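Local coordinates for protein probable ss-1,3-N-acetylglucosaminyltransferase (PDB 6H21) that is a probable glycosyltransferase of family 2, with a GT-A fold and bound manganese and uridine-diphosphate-N-acetylglucosamine, at residues L172-N186 / D199-K211. Residues are numbered along the deposited sequence; the frame is centred on the assembly and turned at random.
Sequences LSVLKMFKKSVIDKN and DQLFTIEFLMNSK. With UD1 (uridine-diphosphate-N-acetylglucosamine), chain X.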
# COMPACT_ATOMS: atom_id res chain seq x y z
N LEU C 172 -31.99 -2.81 -8.70
CA LEU C 172 -31.96 -2.89 -10.13
C LEU C 172 -32.58 -4.20 -10.65
O LEU C 172 -32.48 -4.48 -11.85
CB LEU C 172 -30.51 -2.75 -10.58
CG LEU C 172 -29.93 -1.35 -10.52
CD1 LEU C 172 -28.49 -1.36 -10.98
CD2 LEU C 172 -30.76 -0.36 -11.33
N SER C 173 -33.27 -4.96 -9.80
CA SER C 173 -34.04 -6.13 -10.30
C SER C 173 -35.14 -5.61 -11.23
O SER C 173 -35.54 -4.45 -11.15
CB SER C 173 -34.64 -6.95 -9.18
OG SER C 173 -35.86 -6.40 -8.73
N VAL C 174 -35.66 -6.50 -12.08
CA VAL C 174 -36.77 -6.16 -12.95
C VAL C 174 -38.11 -6.50 -12.29
O VAL C 174 -39.15 -6.49 -12.98
CB VAL C 174 -36.62 -6.87 -14.31
CG1 VAL C 174 -35.33 -6.46 -14.98
CG2 VAL C 174 -36.73 -8.38 -14.17
N LEU C 175 -38.11 -6.75 -10.96
CA LEU C 175 -39.34 -7.15 -10.26
C LEU C 175 -40.14 -5.90 -9.84
O LEU C 175 -40.27 -5.55 -8.66
CB LEU C 175 -38.96 -8.06 -9.10
CG LEU C 175 -38.02 -9.21 -9.49
CD1 LEU C 175 -37.61 -10.00 -8.27
CD2 LEU C 175 -38.66 -10.12 -10.53
N LYS C 176 -40.70 -5.27 -10.87
CA LYS C 176 -41.19 -3.90 -10.86
C LYS C 176 -42.24 -3.74 -11.97
O LYS C 176 -42.36 -4.61 -12.83
CB LYS C 176 -40.03 -2.93 -11.12
CG LYS C 176 -38.94 -2.91 -10.06
CD LYS C 176 -37.75 -2.07 -10.45
CE LYS C 176 -36.77 -1.85 -9.32
NZ LYS C 176 -36.19 -3.11 -8.80
N MET C 177 -42.93 -2.60 -11.98
CA MET C 177 -43.94 -2.32 -13.01
C MET C 177 -43.38 -1.29 -14.00
O MET C 177 -43.08 -0.18 -13.64
CB MET C 177 -45.24 -1.83 -12.37
CG MET C 177 -46.36 -1.58 -13.36
SD MET C 177 -47.96 -1.24 -12.57
CE MET C 177 -48.29 -2.82 -11.79
N PHE C 178 -43.23 -1.71 -15.26
CA PHE C 178 -42.61 -0.95 -16.35
C PHE C 178 -43.65 -0.57 -17.42
O PHE C 178 -44.37 -1.41 -17.87
CB PHE C 178 -41.56 -1.81 -17.06
CG PHE C 178 -40.33 -2.19 -16.28
CD1 PHE C 178 -40.31 -3.33 -15.48
CD2 PHE C 178 -39.16 -1.46 -16.41
CE1 PHE C 178 -39.16 -3.70 -14.81
CE2 PHE C 178 -38.01 -1.84 -15.73
CZ PHE C 178 -38.01 -2.96 -14.94
N LYS C 179 -43.65 0.68 -17.86
CA LYS C 179 -44.53 1.14 -18.95
C LYS C 179 -44.07 0.51 -20.27
O LYS C 179 -42.92 0.64 -20.67
CB LYS C 179 -44.55 2.67 -19.04
CG LYS C 179 -45.47 3.22 -20.11
CD LYS C 179 -45.64 4.72 -20.05
CE LYS C 179 -46.82 5.13 -19.20
NZ LYS C 179 -46.97 6.60 -19.14
N LYS C 180 -45.00 -0.15 -20.95
CA LYS C 180 -44.68 -1.01 -22.10
C LYS C 180 -44.17 -0.17 -23.29
O LYS C 180 -43.31 -0.63 -24.05
CB LYS C 180 -45.90 -1.85 -22.47
CG LYS C 180 -45.66 -2.87 -23.57
CD LYS C 180 -44.71 -3.98 -23.18
CE LYS C 180 -44.11 -4.74 -24.34
NZ LYS C 180 -45.09 -5.01 -25.42
N SER C 181 -44.71 1.04 -23.47
CA SER C 181 -44.38 1.85 -24.66
C SER C 181 -42.90 2.24 -24.66
O SER C 181 -42.27 2.36 -25.72
CB SER C 181 -45.29 3.06 -24.74
OG SER C 181 -45.14 3.87 -23.57
N VAL C 182 -42.31 2.43 -23.47
CA VAL C 182 -40.89 2.74 -23.33
C VAL C 182 -40.07 1.54 -23.83
O VAL C 182 -39.07 1.70 -24.55
CB VAL C 182 -40.55 3.11 -21.87
CG1 VAL C 182 -39.06 3.25 -21.65
CG2 VAL C 182 -41.29 4.36 -21.41
N ILE C 183 -40.48 0.34 -23.43
CA ILE C 183 -39.83 -0.90 -23.84
C ILE C 183 -39.95 -1.07 -25.37
O ILE C 183 -38.97 -1.43 -26.02
CB ILE C 183 -40.40 -2.09 -23.04
CG1 ILE C 183 -39.90 -2.08 -21.59
CG2 ILE C 183 -40.10 -3.43 -23.72
CD1 ILE C 183 -40.73 -2.93 -20.65
N ASP C 184 -41.13 -0.78 -25.93
CA ASP C 184 -41.42 -0.99 -27.38
C ASP C 184 -40.65 0.02 -28.26
O ASP C 184 -39.91 -0.38 -29.18
CB ASP C 184 -42.91 -0.89 -27.69
CG ASP C 184 -43.76 -1.96 -27.02
OD1 ASP C 184 -43.18 -2.97 -26.58
OD2 ASP C 184 -44.99 -1.76 -26.93
N LYS C 185 -40.82 1.31 -27.96
CA LYS C 185 -40.23 2.41 -28.73
C LYS C 185 -38.71 2.28 -28.75
O LYS C 185 -38.09 2.59 -29.76
CB LYS C 185 -40.63 3.76 -28.12
CG LYS C 185 -42.09 4.15 -28.28
CD LYS C 185 -42.47 5.35 -27.43
CE LYS C 185 -43.88 5.86 -27.67
NZ LYS C 185 -43.95 7.33 -27.51
N ASN C 186 -38.11 1.83 -27.64
CA ASN C 186 -36.66 1.83 -27.45
C ASN C 186 -36.07 0.45 -27.74
O ASN C 186 -34.86 0.26 -27.61
CB ASN C 186 -36.30 2.33 -26.05
CG ASN C 186 -36.69 3.78 -25.86
OD1 ASN C 186 -36.08 4.66 -26.45
ND2 ASN C 186 -37.74 4.04 -25.10
N ASP C 199 -30.30 -8.48 -15.81
CA ASP C 199 -31.45 -7.82 -15.22
C ASP C 199 -31.09 -6.37 -14.87
O ASP C 199 -31.86 -5.45 -15.15
CB ASP C 199 -31.97 -8.62 -14.02
CG ASP C 199 -32.61 -9.95 -14.40
OD1 ASP C 199 -32.46 -10.36 -15.57
OD2 ASP C 199 -33.27 -10.57 -13.53
N GLN C 200 -29.89 -6.16 -14.31
CA GLN C 200 -29.38 -4.79 -14.07
C GLN C 200 -29.36 -3.98 -15.38
O GLN C 200 -29.75 -2.82 -15.41
CB GLN C 200 -27.95 -4.83 -13.54
CG GLN C 200 -27.81 -5.32 -12.11
CD GLN C 200 -26.38 -5.17 -11.64
OE1 GLN C 200 -25.85 -4.06 -11.55
NE2 GLN C 200 -25.72 -6.29 -11.36
N LEU C 201 -28.88 -4.60 -16.46
CA LEU C 201 -28.72 -3.93 -17.72
C LEU C 201 -30.09 -3.50 -18.27
O LEU C 201 -30.22 -2.39 -18.76
CB LEU C 201 -27.99 -4.83 -18.72
CG LEU C 201 -27.90 -4.27 -20.14
CD1 LEU C 201 -27.26 -2.90 -20.15
CD2 LEU C 201 -27.13 -5.22 -21.05
N PHE C 202 -31.08 -4.39 -18.17
CA PHE C 202 -32.43 -4.10 -18.63
C PHE C 202 -33.00 -2.90 -17.85
O PHE C 202 -33.50 -1.97 -18.45
CB PHE C 202 -33.34 -5.32 -18.50
CG PHE C 202 -34.75 -5.09 -18.98
CD1 PHE C 202 -35.68 -4.47 -18.16
CD2 PHE C 202 -35.14 -5.46 -20.26
CE1 PHE C 202 -36.98 -4.24 -18.59
CE2 PHE C 202 -36.43 -5.24 -20.69
CZ PHE C 202 -37.35 -4.62 -19.87
N THR C 203 -32.90 -2.92 -16.51
CA THR C 203 -33.43 -1.84 -15.69
C THR C 203 -32.71 -0.52 -15.98
O THR C 203 -33.36 0.53 -16.11
CB THR C 203 -33.40 -2.18 -14.20
OG1 THR C 203 -34.18 -3.36 -13.98
CG2 THR C 203 -33.93 -1.06 -13.33
N ILE C 204 -31.38 -0.56 -16.12
CA ILE C 204 -30.58 0.63 -16.46
C ILE C 204 -30.99 1.17 -17.84
O ILE C 204 -31.15 2.39 -17.98
CB ILE C 204 -29.07 0.32 -16.40
CG1 ILE C 204 -28.61 0.02 -14.97
CG2 ILE C 204 -28.25 1.43 -17.06
CD1 ILE C 204 -28.16 1.21 -14.17
N GLU C 205 -31.09 0.29 -18.85
CA GLU C 205 -31.51 0.71 -20.21
C GLU C 205 -32.87 1.41 -20.11
O GLU C 205 -33.10 2.44 -20.76
CB GLU C 205 -31.56 -0.47 -21.19
CG GLU C 205 -30.18 -0.94 -21.65
CD GLU C 205 -30.09 -2.02 -22.73
OE1 GLU C 205 -31.03 -2.83 -22.88
OE2 GLU C 205 -29.04 -2.08 -23.42
N PHE C 206 -33.77 0.86 -19.27
CA PHE C 206 -35.09 1.45 -19.09
C PHE C 206 -34.97 2.83 -18.45
O PHE C 206 -35.60 3.79 -18.93
CB PHE C 206 -35.99 0.56 -18.23
CG PHE C 206 -37.43 0.99 -18.25
CD1 PHE C 206 -37.90 1.96 -17.38
CD2 PHE C 206 -38.32 0.45 -19.17
CE1 PHE C 206 -39.23 2.35 -17.40
CE2 PHE C 206 -39.64 0.85 -19.20
CZ PHE C 206 -40.10 1.80 -18.32
N LEU C 207 -34.20 2.92 -17.36
CA LEU C 207 -34.02 4.19 -16.59
C LEU C 207 -33.46 5.31 -17.48
O LEU C 207 -33.86 6.45 -17.37
CB LEU C 207 -33.08 3.94 -15.39
CG LEU C 207 -33.65 3.13 -14.24
CD1 LEU C 207 -32.55 2.75 -13.25
CD2 LEU C 207 -34.77 3.89 -13.53
N MET C 208 -32.52 4.95 -18.37
CA MET C 208 -31.80 5.89 -19.20
C MET C 208 -32.68 6.37 -20.38
O MET C 208 -32.34 7.32 -21.07
CB MET C 208 -30.52 5.24 -19.74
CG MET C 208 -29.45 4.95 -18.66
SD MET C 208 -29.00 6.41 -17.69
CE MET C 208 -29.86 6.13 -16.15
N ASN C 209 -33.83 5.73 -20.58
CA ASN C 209 -34.76 6.08 -21.64
C ASN C 209 -36.10 6.54 -21.05
O ASN C 209 -37.05 6.66 -21.76
CB ASN C 209 -34.95 4.90 -22.59
CG ASN C 209 -33.73 4.74 -23.47
OD1 ASN C 209 -33.54 5.54 -24.39
ND2 ASN C 209 -32.88 3.78 -23.16
N SER C 210 -36.16 6.84 -19.75
CA SER C 210 -37.42 7.28 -19.15
C SER C 210 -37.14 8.34 -18.08
O SER C 210 -36.00 8.49 -17.67
CB SER C 210 -38.19 6.11 -18.59
OG SER C 210 -37.47 5.49 -17.54
N LYS C 211 -38.18 9.06 -17.67
CA LYS C 211 -38.02 10.26 -16.83
C LYS C 211 -38.68 10.06 -15.46
O LYS C 211 -38.16 10.51 -14.45
CB LYS C 211 -38.61 11.48 -17.55
C1' UD1 X . -32.19 -14.09 -8.98
C2' UD1 X . -32.32 -12.62 -8.56
C3' UD1 X . -33.62 -12.04 -9.11
C4' UD1 X . -33.67 -12.25 -10.62
C5' UD1 X . -33.39 -13.70 -11.01
C6' UD1 X . -33.32 -13.89 -12.53
C7' UD1 X . -31.27 -12.00 -6.41
C8' UD1 X . -31.45 -11.94 -4.92
N2' UD1 X . -32.29 -12.50 -7.10
O1' UD1 X . -33.31 -14.79 -8.43
O3' UD1 X . -33.70 -10.64 -8.79
O4' UD1 X . -34.98 -11.88 -11.09
O5' UD1 X . -32.17 -14.18 -10.40
O6' UD1 X . -32.40 -12.99 -13.14
O7' UD1 X . -30.25 -11.60 -6.96
N1 UD1 X . -35.83 -19.51 -15.14
C2 UD1 X . -35.96 -19.68 -16.53
N3 UD1 X . -35.19 -20.52 -17.20
C4 UD1 X . -34.27 -21.25 -16.58
C5 UD1 X . -34.11 -21.12 -15.20
C6 UD1 X . -34.90 -20.23 -14.48
O2 UD1 X . -36.79 -19.03 -17.18
O4 UD1 X . -33.58 -22.04 -17.26
C1B UD1 X . -36.72 -18.55 -14.49
C2B UD1 X . -37.33 -19.03 -13.19
O2' UD1 X . -38.43 -19.90 -13.44
C3B UD1 X . -37.71 -17.72 -12.53
C4B UD1 X . -36.66 -16.74 -13.04
O4B UD1 X . -36.01 -17.35 -14.16
O3B UD1 X . -39.02 -17.30 -12.96
C5B UD1 X . -35.61 -16.42 -12.00
O5B UD1 X . -35.19 -17.63 -11.39
PA UD1 X . -35.06 -17.79 -9.80
O1A UD1 X . -34.62 -19.20 -9.58
O2A UD1 X . -36.25 -17.20 -9.06
O3A UD1 X . -33.80 -16.85 -9.56
PB UD1 X . -33.33 -16.35 -8.12
O1B UD1 X . -31.94 -16.85 -7.90
O2B UD1 X . -34.37 -16.61 -7.04
O HOH W 1 -34.34 -9.09 -11.78
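Phe206 and Phe202 both swing CG anti to the backbone N (chi1 -168° and -179°), which carries their rings from helix 199-207 out to Phe178 of strand 177-179. Phe178, with CG beside its own backbone N, enters edge-on over the centre of the Phe206 ring, CD2 lying 3.5 Å from Phe206 CG with the planes at 80°. Phe202 in turn directs its edge at a face of Phe178, so two T-shaped pairs run in series and the flat rings pack between strand and helix, where all three are buried. Branched aliphatics pack against two of the rings: Val182 CG1 makes a CH-pi contact 3.9 Å from the Phe206 centroid, on the face opposite Phe178, while Ile183 CD1 meets the Phe202 edge. Nearer the ligand, Thr203 serves two chemistries, its OG1 donating to Leu172 O (2.9 Å) from above the carbonyl plane and its CG2 packing on Leu172 CD2. One turn earlier, Asp199 OD2 accepts from O6' of uridine-diphosphate-N-acetylglucosamine at 2.6 Å and pairs with Arg94; a water joins this carboxylate to Val174 N and the ligand's O4'. The aromatic cluster thus packs a helix against the mixed sheet of a GT-A glycosyltransferase, while the Asp199 end of the same helix reaches the uridine-diphosphate-N-acetylglucosamine pocket.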